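Local coordinates for Cgl0159-like domain-containing protein (Corynebacterium glutamicum, PDB 3FOK) that is of unknown function but folds as a TIM barrel, at residues M76-G90 with L98-S112. Residues are numbered along the deposited sequence; the frame is centred on the assembly and turned at random.
Sequences MAIALSRPGVDGVLG and LAALGLLDDKIVVGS
Lys107 sets CG anti to the carbonyl carbon (chi1 -64°), turns about CB-CG (chi2 -69°) and then runs extended, which carries NZ to two backbone carbonyls of 76-90. NZ donates to Leu80 O at 2.8 Å, on a lone pair, and to Val85 O at 2.7 Å, in the carbonyl plane. One ammonium ties the last turn of helix 69-81 to the end of the turn that follows it, and its charge probably polarises both carbonyls. CD1 of Leu80 lies 3.9 Å from Leu104 CD1 and against the backbone O of Leu103, whose own CD1 meets Ala77 CB at 3.7 Å. Parallel strands 87-90 and 108-112, 14° apart and bridged by helix 92-100, form a beta-alpha-beta unit of the barrel, with strands 44-48 and 144-151 on either side. Val88 N donates to Ile108 O and Val88 O accepts from Val110 N, both at 2.8 Å; Val88 CG1 and CG2 each stand 4.2 Å from Leu98 CD1 of the crossover helix, tip to tip. At Gly87 the strands come close, CA standing 2.9 Å from Ile108 O in a short CA-H...O contact. Leu89 CD1 packs against Val110 CG1 at 3.8 Å, on the face where Val110 touches Ile46 and Phe144.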
loop_
_atom_site.group_PDB
_atom_site.type_symbol
_atom_site.label_atom_id
_atom_site.label_comp_id
_atom_site.label_asym_id
_atom_site.label_seq_id
_atom_site.Cartn_x
_atom_site.Cartn_y
_atom_site.Cartn_z
HETATM N N MSE A 76 -26.254 26.619 13.510
HETATM C CA MSE A 76 -26.581 25.874 12.299
HETATM C C MSE A 76 -28.096 25.765 12.162
HETATM O O MSE A 76 -28.653 25.988 11.086
HETATM C CB MSE A 76 -25.966 24.468 12.348
HETATM C CG MSE A 76 -24.881 24.213 11.307
HETATM SE SE MSE A 76 -25.503 24.420 9.487
HETATM C CE MSE A 76 -25.358 26.330 9.365
ATOM N N ALA A 77 -28.757 25.418 13.265
ATOM C CA ALA A 77 -30.207 25.277 13.282
ATOM C C ALA A 77 -30.866 26.574 12.830
ATOM O O ALA A 77 -31.845 26.555 12.081
ATOM C CB ALA A 77 -30.677 24.913 14.679
ATOM N N ILE A 78 -30.323 27.699 13.286
ATOM C CA ILE A 78 -30.858 29.003 12.917
ATOM C C ILE A 78 -30.734 29.197 11.411
ATOM O O ILE A 78 -31.709 29.526 10.734
ATOM C CB ILE A 78 -30.100 30.140 13.637
ATOM C CG1 ILE A 78 -30.395 30.088 15.139
ATOM C CG2 ILE A 78 -30.500 31.489 13.055
ATOM C CD1 ILE A 78 -29.635 31.117 15.950
ATOM N N ALA A 79 -29.527 28.991 10.893
ATOM C CA ALA A 79 -29.276 29.141 9.467
ATOM C C ALA A 79 -30.238 28.279 8.648
ATOM O O ALA A 79 -30.842 28.753 7.690
ATOM C CB ALA A 79 -27.838 28.762 9.150
ATOM N N LEU A 80 -30.388 27.016 9.038
ATOM C CA LEU A 80 -31.271 26.092 8.332
ATOM C C LEU A 80 -32.746 26.461 8.413
ATOM O O LEU A 80 -33.540 26.033 7.576
ATOM C CB LEU A 80 -31.092 24.665 8.861
ATOM C CG LEU A 80 -29.778 23.938 8.564
ATOM C CD1 LEU A 80 -29.831 22.539 9.161
ATOM C CD2 LEU A 80 -29.553 23.867 7.056
ATOM N N SER A 81 -33.118 27.245 9.420
ATOM C CA SER A 81 -34.514 27.637 9.582
ATOM C C SER A 81 -34.883 28.827 8.704
ATOM O O SER A 81 -36.056 29.052 8.411
ATOM C CB SER A 81 -34.804 27.979 11.043
ATOM O OG SER A 81 -34.136 29.166 11.424
ATOM N N ARG A 82 -33.878 29.589 8.288
ATOM C CA ARG A 82 -34.117 30.760 7.453
ATOM C C ARG A 82 -34.484 30.348 6.036
ATOM O O ARG A 82 -33.870 29.445 5.462
ATOM C CB ARG A 82 -32.871 31.642 7.416
ATOM C CG ARG A 82 -32.308 31.958 8.788
ATOM C CD ARG A 82 -33.370 32.545 9.693
ATOM N NE ARG A 82 -33.926 33.778 9.146
ATOM C CZ ARG A 82 -34.863 34.505 9.747
ATOM N NH1 ARG A 82 -35.353 34.121 10.916
ATOM N NH2 ARG A 82 -35.304 35.617 9.179
ATOM N N PRO A 83 -35.504 30.992 5.452
ATOM C CA PRO A 83 -35.885 30.630 4.087
ATOM C C PRO A 83 -34.725 30.933 3.148
ATOM O O PRO A 83 -34.001 31.914 3.345
ATOM C CB PRO A 83 -37.102 31.516 3.824
ATOM C CG PRO A 83 -36.807 32.735 4.649
ATOM C CD PRO A 83 -36.307 32.126 5.940
ATOM N N GLY A 84 -34.533 30.084 2.144
ATOM C CA GLY A 84 -33.449 30.311 1.207
ATOM C C GLY A 84 -32.260 29.381 1.371
ATOM O O GLY A 84 -31.487 29.207 0.430
ATOM N N VAL A 85 -32.094 28.789 2.551
ATOM C CA VAL A 85 -30.972 27.876 2.769
ATOM C C VAL A 85 -31.361 26.463 2.332
ATOM O O VAL A 85 -32.199 25.807 2.951
ATOM C CB VAL A 85 -30.510 27.866 4.255
ATOM C CG1 VAL A 85 -30.177 29.276 4.698
ATOM C CG2 VAL A 85 -31.583 27.268 5.145
ATOM N N ASP A 86 -30.741 26.007 1.252
ATOM C CA ASP A 86 -31.030 24.695 0.697
ATOM C C ASP A 86 -30.395 23.526 1.429
ATOM O O ASP A 86 -30.902 22.408 1.363
ATOM C CB ASP A 86 -30.607 24.667 -0.771
ATOM C CG ASP A 86 -31.302 25.734 -1.587
ATOM O OD1 ASP A 86 -32.524 25.605 -1.818
ATOM O OD2 ASP A 86 -30.625 26.703 -1.986
ATOM N N GLY A 87 -29.288 23.767 2.120
ATOM C CA GLY A 87 -28.654 22.667 2.816
ATOM C C GLY A 87 -27.429 22.995 3.643
ATOM O O GLY A 87 -27.082 24.159 3.863
ATOM N N VAL A 88 -26.759 21.940 4.087
ATOM C CA VAL A 88 -25.579 22.074 4.922
ATOM C C VAL A 88 -24.455 21.127 4.512
ATOM O O VAL A 88 -24.699 20.040 3.990
ATOM C CB VAL A 88 -25.952 21.813 6.403
ATOM C CG1 VAL A 88 -26.712 20.498 6.519
ATOM C CG2 VAL A 88 -24.706 21.777 7.266
ATOM N N LEU A 89 -23.221 21.567 4.741
ATOM C CA LEU A 89 -22.035 20.776 4.443
ATOM C C LEU A 89 -21.353 20.472 5.762
ATOM O O LEU A 89 -21.014 21.383 6.514
ATOM C CB LEU A 89 -21.060 21.550 3.548
ATOM C CG LEU A 89 -19.584 21.133 3.656
ATOM C CD1 LEU A 89 -19.432 19.644 3.378
ATOM C CD2 LEU A 89 -18.751 21.949 2.683
ATOM N N GLY A 90 -21.148 19.195 6.047
ATOM C CA GLY A 90 -20.497 18.846 7.289
ATOM C C GLY A 90 -19.881 17.469 7.305
ATOM O O GLY A 90 -20.071 16.666 6.393
ATOM N N LEU A 98 -27.482 16.903 13.547
ATOM C CA LEU A 98 -28.544 17.633 12.866
ATOM C C LEU A 98 -29.636 16.689 12.369
ATOM O O LEU A 98 -30.816 17.030 12.395
ATOM C CB LEU A 98 -27.977 18.427 11.687
ATOM C CG LEU A 98 -27.104 19.648 11.993
ATOM C CD1 LEU A 98 -26.504 20.193 10.702
ATOM C CD2 LEU A 98 -27.942 20.715 12.687
ATOM N N ALA A 99 -29.247 15.500 11.923
ATOM C CA ALA A 99 -30.223 14.535 11.435
ATOM C C ALA A 99 -31.036 13.992 12.602
ATOM O O ALA A 99 -32.259 13.873 12.525
ATOM C CB ALA A 99 -29.517 13.393 10.705
ATOM N N ALA A 100 -30.344 13.668 13.689
ATOM C CA ALA A 100 -30.991 13.138 14.881
ATOM C C ALA A 100 -31.985 14.158 15.434
ATOM O O ALA A 100 -33.069 13.794 15.883
ATOM C CB ALA A 100 -29.946 12.795 15.930
ATOM N N LEU A 101 -31.605 15.434 15.394
ATOM C CA LEU A 101 -32.464 16.516 15.872
ATOM C C LEU A 101 -33.643 16.740 14.932
ATOM O O LEU A 101 -34.549 17.510 15.239
ATOM C CB LEU A 101 -31.682 17.831 15.982
ATOM C CG LEU A 101 -30.728 18.148 17.137
ATOM C CD1 LEU A 101 -30.766 17.063 18.194
ATOM C CD2 LEU A 101 -29.328 18.324 16.579
ATOM N N GLY A 102 -33.613 16.078 13.779
ATOM C CA GLY A 102 -34.687 16.215 12.811
ATOM C C GLY A 102 -34.731 17.542 12.071
ATOM O O GLY A 102 -35.801 17.998 11.685
ATOM N N LEU A 103 -33.575 18.157 11.850
ATOM C CA LEU A 103 -33.512 19.445 11.159
ATOM C C LEU A 103 -33.104 19.356 9.686
ATOM O O LEU A 103 -32.818 20.376 9.061
ATOM C CB LEU A 103 -32.524 20.368 11.877
ATOM C CG LEU A 103 -32.662 20.489 13.396
ATOM C CD1 LEU A 103 -31.531 21.348 13.937
ATOM C CD2 LEU A 103 -34.013 21.089 13.747
ATOM N N LEU A 104 -33.089 18.152 9.123
ATOM C CA LEU A 104 -32.667 17.987 7.736
ATOM C C LEU A 104 -33.720 17.556 6.714
ATOM O O LEU A 104 -33.376 16.962 5.690
ATOM C CB LEU A 104 -31.472 17.024 7.679
ATOM C CG LEU A 104 -30.076 17.594 7.974
ATOM C CD1 LEU A 104 -30.133 18.635 9.071
ATOM C CD2 LEU A 104 -29.142 16.455 8.355
ATOM N N ASP A 105 -34.991 17.849 6.976
ATOM C CA ASP A 105 -36.047 17.497 6.030
ATOM C C ASP A 105 -36.059 18.527 4.913
ATOM O O ASP A 105 -36.022 19.727 5.177
ATOM C CB ASP A 105 -37.421 17.493 6.705
ATOM C CG ASP A 105 -37.583 16.366 7.699
ATOM O OD1 ASP A 105 -37.290 15.209 7.337
ATOM O OD2 ASP A 105 -38.020 16.638 8.838
ATOM N N ASP A 106 -36.112 18.061 3.669
ATOM C CA ASP A 106 -36.137 18.957 2.516
ATOM C C ASP A 106 -34.881 19.805 2.400
ATOM O O ASP A 106 -34.918 20.914 1.868
ATOM C CB ASP A 106 -37.353 19.883 2.587
ATOM C CG ASP A 106 -38.648 19.170 2.260
ATOM O OD1 ASP A 106 -39.723 19.731 2.570
ATOM O OD2 ASP A 106 -38.598 18.059 1.683
ATOM N N LYS A 107 -33.768 19.293 2.904
ATOM C CA LYS A 107 -32.519 20.031 2.825
ATOM C C LYS A 107 -31.493 19.222 2.051
ATOM O O LYS A 107 -31.645 18.015 1.862
ATOM C CB LYS A 107 -31.988 20.344 4.229
ATOM C CG LYS A 107 -32.893 21.263 5.055
ATOM C CD LYS A 107 -32.922 22.690 4.517
ATOM C CE LYS A 107 -33.816 23.577 5.374
ATOM N NZ LYS A 107 -33.760 25.015 4.979
ATOM N N ILE A 108 -30.453 19.906 1.594
ATOM C CA ILE A 108 -29.383 19.275 0.848
ATOM C C ILE A 108 -28.238 18.994 1.805
ATOM O O ILE A 108 -27.744 19.901 2.472
ATOM C CB ILE A 108 -28.883 20.196 -0.278
ATOM C CG1 ILE A 108 -29.973 20.342 -1.341
ATOM C CG2 ILE A 108 -27.593 19.642 -0.883
ATOM C CD1 ILE A 108 -30.439 19.019 -1.921
ATOM N N VAL A 109 -27.824 17.735 1.883
ATOM C CA VAL A 109 -26.727 17.374 2.767
ATOM C C VAL A 109 -25.457 17.131 1.963
ATOM O O VAL A 109 -25.435 16.286 1.062
ATOM C CB VAL A 109 -27.024 16.094 3.565
ATOM C CG1 VAL A 109 -25.970 15.919 4.648
ATOM C CG2 VAL A 109 -28.413 16.158 4.166
ATOM N N VAL A 110 -24.409 17.879 2.289
ATOM C CA VAL A 110 -23.126 17.731 1.614
ATOM C C VAL A 110 -22.146 17.152 2.626
ATOM O O VAL A 110 -21.985 17.690 3.725
ATOM C CB VAL A 110 -22.575 19.084 1.126
ATOM C CG1 VAL A 110 -21.355 18.858 0.237
ATOM C CG2 VAL A 110 -23.649 19.844 0.372
ATOM N N GLY A 111 -21.497 16.053 2.263
ATOM C CA GLY A 111 -20.554 15.451 3.181
ATOM C C GLY A 111 -19.110 15.697 2.809
ATOM O O GLY A 111 -18.697 15.475 1.670
ATOM N N SER A 112 -18.348 16.168 3.791
ATOM C CA SER A 112 -16.927 16.449 3.635
ATOM C C SER A 112 -16.190 15.117 3.739
ATOM O O SER A 112 -16.377 14.376 4.696
ATOM C CB SER A 112 -16.469 17.405 4.743
ATOM O OG SER A 112 -15.078 17.643 4.680
#